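Side-chain contacts in nucleocapsid (Crimean-congo hemorrhagic fever virus, PDB 4AKL), which binds single- and double-stranded RNA, probably packaging the viral genome, and very likely also cuts double-stranded DNA without sequence specificity: residues A[118-121]-A[122-126]; A[51-55]-A[56-60]. All blocks are in the same frame, centred on the assembly; numbering follows the deposited sequence.

Contact 1: A[118-121]-A[122-126]; sequences PKIE and QLFNY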
loop_
_atom_site.group_PDB
_atom_site.type_symbol
_atom_site.label_atom_id
_atom_site.label_comp_id
_atom_site.label_asym_id
_atom_site.label_seq_id
_atom_site.Cartn_x
_atom_site.Cartn_y
_atom_site.Cartn_z
ATOM N N PRO A 118 -8.579 9.423 -7.214
ATOM C CA PRO A 118 -7.586 10.435 -6.936
ATOM C C PRO A 118 -6.804 10.873 -8.181
ATOM O O PRO A 118 -6.680 10.125 -9.136
ATOM C CB PRO A 118 -6.649 9.746 -5.964
ATOM C CG PRO A 118 -6.774 8.348 -6.200
ATOM C CD PRO A 118 -8.171 8.103 -6.692
ATOM N N LYS A 119 -6.299 12.089 -8.147
ATOM C CA LYS A 119 -5.280 12.541 -9.106
ATOM C C LYS A 119 -3.991 11.790 -8.796
ATOM O O LYS A 119 -3.732 11.391 -7.643
ATOM C CB LYS A 119 -5.074 14.033 -8.975
ATOM C CG LYS A 119 -6.319 14.824 -9.431
ATOM C CD LYS A 119 -6.526 16.184 -8.656
ATOM C CE LYS A 119 -7.593 16.022 -7.531
ATOM N NZ LYS A 119 -7.525 17.048 -6.400
ATOM N N ILE A 120 -3.155 11.607 -9.799
ATOM C CA ILE A 120 -1.956 10.825 -9.605
ATOM C C ILE A 120 -1.051 11.497 -8.524
ATOM O O ILE A 120 -0.409 10.809 -7.781
ATOM C CB ILE A 120 -1.231 10.577 -10.953
ATOM C CG1 ILE A 120 -0.095 9.563 -10.819
ATOM C CG2 ILE A 120 -0.692 11.881 -11.517
ATOM C CD1 ILE A 120 -0.514 8.190 -10.465
ATOM N N GLU A 121 -1.047 12.839 -8.455
ATOM C CA GLU A 121 -0.176 13.575 -7.536
ATOM C C GLU A 121 -0.576 13.245 -6.088
ATOM O O GLU A 121 0.270 13.102 -5.243
ATOM C CB GLU A 121 -0.265 15.103 -7.731
ATOM C CG GLU A 121 0.357 15.731 -8.987
ATOM C CD GLU A 121 -0.510 15.631 -10.285
ATOM O OE1 GLU A 121 -1.689 15.174 -10.222
ATOM O OE2 GLU A 121 0.038 16.015 -11.355
ATOM N N GLN A 122 -1.889 13.126 -5.838
ATOM C CA GLN A 122 -2.418 12.712 -4.518
ATOM C C GLN A 122 -1.908 11.318 -4.137
ATOM O O GLN A 122 -1.613 11.097 -2.971
ATOM C CB GLN A 122 -3.945 12.760 -4.485
ATOM C CG GLN A 122 -4.511 14.181 -4.646
ATOM C CD GLN A 122 -6.003 14.186 -4.792
ATOM O OE1 GLN A 122 -6.517 13.602 -5.713
ATOM N NE2 GLN A 122 -6.708 14.860 -3.879
ATOM N N LEU A 123 -1.778 10.411 -5.112
ATOM C CA LEU A 123 -1.214 9.071 -4.851
ATOM C C LEU A 123 0.256 9.166 -4.546
ATOM O O LEU A 123 0.708 8.566 -3.548
ATOM C CB LEU A 123 -1.384 8.070 -6.019
ATOM C CG LEU A 123 -2.766 7.606 -6.385
ATOM C CD1 LEU A 123 -2.792 6.668 -7.583
ATOM C CD2 LEU A 123 -3.418 6.933 -5.130
ATOM N N PHE A 124 1.014 9.905 -5.393
ATOM C CA PHE A 124 2.467 10.012 -5.167
ATOM C C PHE A 124 2.789 10.662 -3.854
ATOM O O PHE A 124 3.655 10.169 -3.139
ATOM C CB PHE A 124 3.162 10.775 -6.284
ATOM C CG PHE A 124 3.278 10.012 -7.570
ATOM C CD1 PHE A 124 3.225 8.611 -7.617
ATOM C CD2 PHE A 124 3.471 10.695 -8.744
ATOM C CE1 PHE A 124 3.353 7.943 -8.839
ATOM C CE2 PHE A 124 3.597 10.015 -9.949
ATOM C CZ PHE A 124 3.536 8.634 -9.980
ATOM N N ASN A 125 2.071 11.752 -3.515
ATOM C CA ASN A 125 2.268 12.450 -2.270
ATOM C C ASN A 125 2.028 11.535 -1.061
ATOM O O ASN A 125 2.773 11.593 -0.076
ATOM C CB ASN A 125 1.364 13.693 -2.223
ATOM C CG ASN A 125 1.521 14.510 -0.926
ATOM O OD1 ASN A 125 1.134 14.069 0.165
ATOM N ND2 ASN A 125 2.072 15.711 -1.050
ATOM N N TYR A 126 0.996 10.678 -1.142
ATOM C CA TYR A 126 0.695 9.793 -0.045
ATOM C C TYR A 126 1.842 8.777 0.134
ATOM O O TYR A 126 2.231 8.489 1.229
ATOM C CB TYR A 126 -0.654 9.050 -0.308
ATOM C CG TYR A 126 -0.841 7.794 0.508
ATOM C CD1 TYR A 126 -0.363 6.600 0.069
ATOM C CD2 TYR A 126 -1.488 7.821 1.722
ATOM C CE1 TYR A 126 -0.541 5.416 0.819
ATOM C CE2 TYR A 126 -1.666 6.637 2.506
ATOM C CZ TYR A 126 -1.182 5.441 2.040
ATOM O OH TYR A 126 -1.342 4.226 2.746
#
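Pro-118 lays its ring against Leu-123, five residues on, its CG 3.8 Å from Leu-123 CD2, so this loop residue already joins the apolar side of helix 120-136.

Lys-119 holds the N-cap position, and its backbone N-H is the group bonded: Lys-119 N donates to Gln-122 OE1 over 2.9 Å, with an N-H...O angle of 153° and the donor in the carbonyl plane of the amide. This is one half of a capping box; the reciprocal half is not made, since a lysine side chain offers no acceptor. Gln-122 reaches back because its CG stands beside its own backbone N (chi1 -65°) and the chain then runs extended. The bent aliphatic chain of Lys-119 passes the same amide, bringing Lys-119 CE to 3.2 Å from Gln-122 OE1. Gln-122 NE2 has its hydrogen bond with Ser-105 O, which leaves both ends of this buried amide engaged and its rotation fixed.

Ile-120 turns CG1 anti to its backbone N (chi1 -170°), carrying that branch over one face of the Phe-124 ring. The CH-pi contact is offset toward the rim, with Ile-120 CG1 4.1 Å from the ring centroid, while CD1 of Ile-120 meets Leu-123 CD1 at 4.0 Å. Ile-120 O also accepts from Phe-124 N at 2.9 Å and lies over a ring face.

Glu-121 contributes chiefly its backbone: Asn-125 N donates to Glu-121 O at 2.8 Å, an i to i+4 bond of the first turn.

Around this helix start, Leu-113 of helix 110-113 touches Pro-118 and Gln-122, and Asn-125 bonds through OD1 to Trp-106 NE1 in helix 104-107. Helix 295-301 packs against the apolar side, with Arg-298 touching Ile-120 and Leu-123 and Leu-297 touching Phe-124.

Contact 2: A[51-55]-A[56-60]; sequences AGATD and DAQKD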
loop_
_atom_site.group_PDB
_atom_site.type_symbol
_atom_site.label_atom_id
_atom_site.label_comp_id
_atom_site.label_asym_id
_atom_site.label_seq_id
_atom_site.Cartn_x
_atom_site.Cartn_y
_atom_site.Cartn_z
ATOM N N ALA A 51 -20.993 -24.452 0.583
ATOM C CA ALA A 51 -21.729 -25.151 -0.440
ATOM C C ALA A 51 -23.180 -25.522 -0.027
ATOM O O ALA A 51 -24.063 -25.608 -0.877
ATOM C CB ALA A 51 -20.952 -26.421 -0.851
ATOM N N GLY A 52 -23.406 -25.775 1.267
ATOM C CA GLY A 52 -24.756 -26.094 1.793
ATOM C C GLY A 52 -25.567 -24.859 2.209
ATOM O O GLY A 52 -26.709 -24.972 2.595
ATOM N N ALA A 53 -24.967 -23.684 2.130
ATOM C CA ALA A 53 -25.628 -22.444 2.542
ATOM C C ALA A 53 -26.376 -21.802 1.350
ATOM O O ALA A 53 -25.789 -21.643 0.266
ATOM C CB ALA A 53 -24.595 -21.464 3.109
ATOM N N THR A 54 -27.635 -21.413 1.554
ATOM C CA THR A 54 -28.445 -20.726 0.495
ATOM C C THR A 54 -28.404 -19.153 0.556
ATOM O O THR A 54 -28.109 -18.488 -0.467
ATOM C CB THR A 54 -29.907 -21.274 0.484
ATOM O OG1 THR A 54 -29.895 -22.677 0.149
ATOM C CG2 THR A 54 -30.833 -20.507 -0.549
ATOM N N ASP A 55 -28.662 -18.554 1.721
ATOM C CA ASP A 55 -28.779 -17.054 1.799
ATOM C C ASP A 55 -27.463 -16.338 1.985
ATOM O O ASP A 55 -26.503 -16.922 2.476
ATOM C CB ASP A 55 -29.775 -16.601 2.894
ATOM C CG ASP A 55 -29.325 -16.983 4.302
ATOM O OD1 ASP A 55 -29.576 -18.135 4.705
ATOM O OD2 ASP A 55 -28.727 -16.131 5.000
ATOM N N ASP A 56 -27.455 -15.065 1.583
ATOM C CA ASP A 56 -26.292 -14.193 1.609
ATOM C C ASP A 56 -25.666 -14.052 3.017
ATOM O O ASP A 56 -24.481 -14.054 3.152
ATOM C CB ASP A 56 -26.669 -12.782 1.073
ATOM C CG ASP A 56 -27.085 -12.786 -0.435
ATOM O OD1 ASP A 56 -26.358 -13.397 -1.269
ATOM O OD2 ASP A 56 -28.154 -12.166 -0.784
ATOM N N ALA A 57 -26.498 -13.930 4.045
ATOM C CA ALA A 57 -26.035 -13.689 5.418
ATOM C C ALA A 57 -25.312 -14.934 6.015
ATOM O O ALA A 57 -24.237 -14.817 6.607
ATOM C CB ALA A 57 -27.183 -13.261 6.280
ATOM N N GLN A 58 -25.906 -16.104 5.844
ATOM C CA GLN A 58 -25.273 -17.360 6.249
ATOM C C GLN A 58 -23.829 -17.467 5.614
ATOM O O GLN A 58 -22.851 -17.810 6.291
ATOM C CB GLN A 58 -26.155 -18.529 5.841
ATOM C CG GLN A 58 -26.015 -19.787 6.692
ATOM C CD GLN A 58 -26.807 -20.975 6.138
ATOM O OE1 GLN A 58 -27.591 -20.843 5.164
ATOM N NE2 GLN A 58 -26.606 -22.146 6.749
ATOM N N LYS A 59 -23.744 -17.143 4.325
ATOM C CA LYS A 59 -22.522 -17.191 3.553
ATOM C C LYS A 59 -21.478 -16.176 4.034
ATOM O O LYS A 59 -20.310 -16.525 4.135
ATOM C CB LYS A 59 -22.817 -16.968 2.051
ATOM C CG LYS A 59 -23.588 -18.129 1.332
ATOM C CD LYS A 59 -23.668 -17.845 -0.191
ATOM C CE LYS A 59 -24.319 -19.005 -1.015
ATOM N NZ LYS A 59 -24.145 -18.877 -2.545
ATOM N N ASP A 60 -21.893 -14.942 4.317
ATOM C CA ASP A 60 -20.940 -13.929 4.838
ATOM C C ASP A 60 -20.394 -14.406 6.180
ATOM O O ASP A 60 -19.235 -14.290 6.448
ATOM C CB ASP A 60 -21.598 -12.570 5.087
ATOM C CG ASP A 60 -22.115 -11.911 3.824
ATOM O OD1 ASP A 60 -21.403 -11.894 2.818
ATOM O OD2 ASP A 60 -23.260 -11.394 3.863
#
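The carboxylate of Asp-55 and the side-chain amide of Gln-58 are the flat groups here, their planes only 18° apart although the two side chains cross at about a right angle. Gln-58 N approaches Asp-55 OD2 from above the carboxylate plane, 47° out of it, in a bond of 2.9 Å that is nearly straight at the hydrogen (168°). Asp-55 can make it because CG sits between its own backbone N and carbonyl carbon, folding the carboxylate over the start of the helix. Gln-58 CB lies over the same face of the carboxylate as Gln-58 N, 3.6 Å from Asp-55 OD1. Beyond it Gln-58 CD lies 3.8 Å from Ala-53 CB.

The aliphatic chain of Lys-59 also packs on Ala-53: Lys-59 CG lies 3.9 Å from Ala-53 CB, and the extended chain brings Lys-59 CE to 3.3 Å from Ala-53 O. Lys-59 NZ is hydrogen-bonded to Gly-440 O. A weak backbone bond from Lys-59 N to Asp-55 O begins the regular helical pattern.

A side-chain acceptor at the N-cap, taking the N-H three residues on, is the classic aspartate N-cap, and here it opens helix 56-71 after the short linker from helix 45-52.

In the fold
From the N terminus the chain first meets contact 2, where helix 45-52 gives way to helix 56-71 at the surface; the centre of contact 2 lies about 31 Å from the centre of the chain. Contact 1 follows at the start of helix 120-136, its centre about 13 Å from the centre of the chain. The two are in series, neither enclosing nor crossing the other, and both are local turns at helix N termini. The centres of contact 1 and contact 2 lie about 39 Å apart. Contact 2 links helix 45-52 to helix 56-71, whose Lys-59 and Asp-60 reach Gly-440 and Phe-441, whereas contact 1 joins helices 104-107 and 110-113 to helix 295-301.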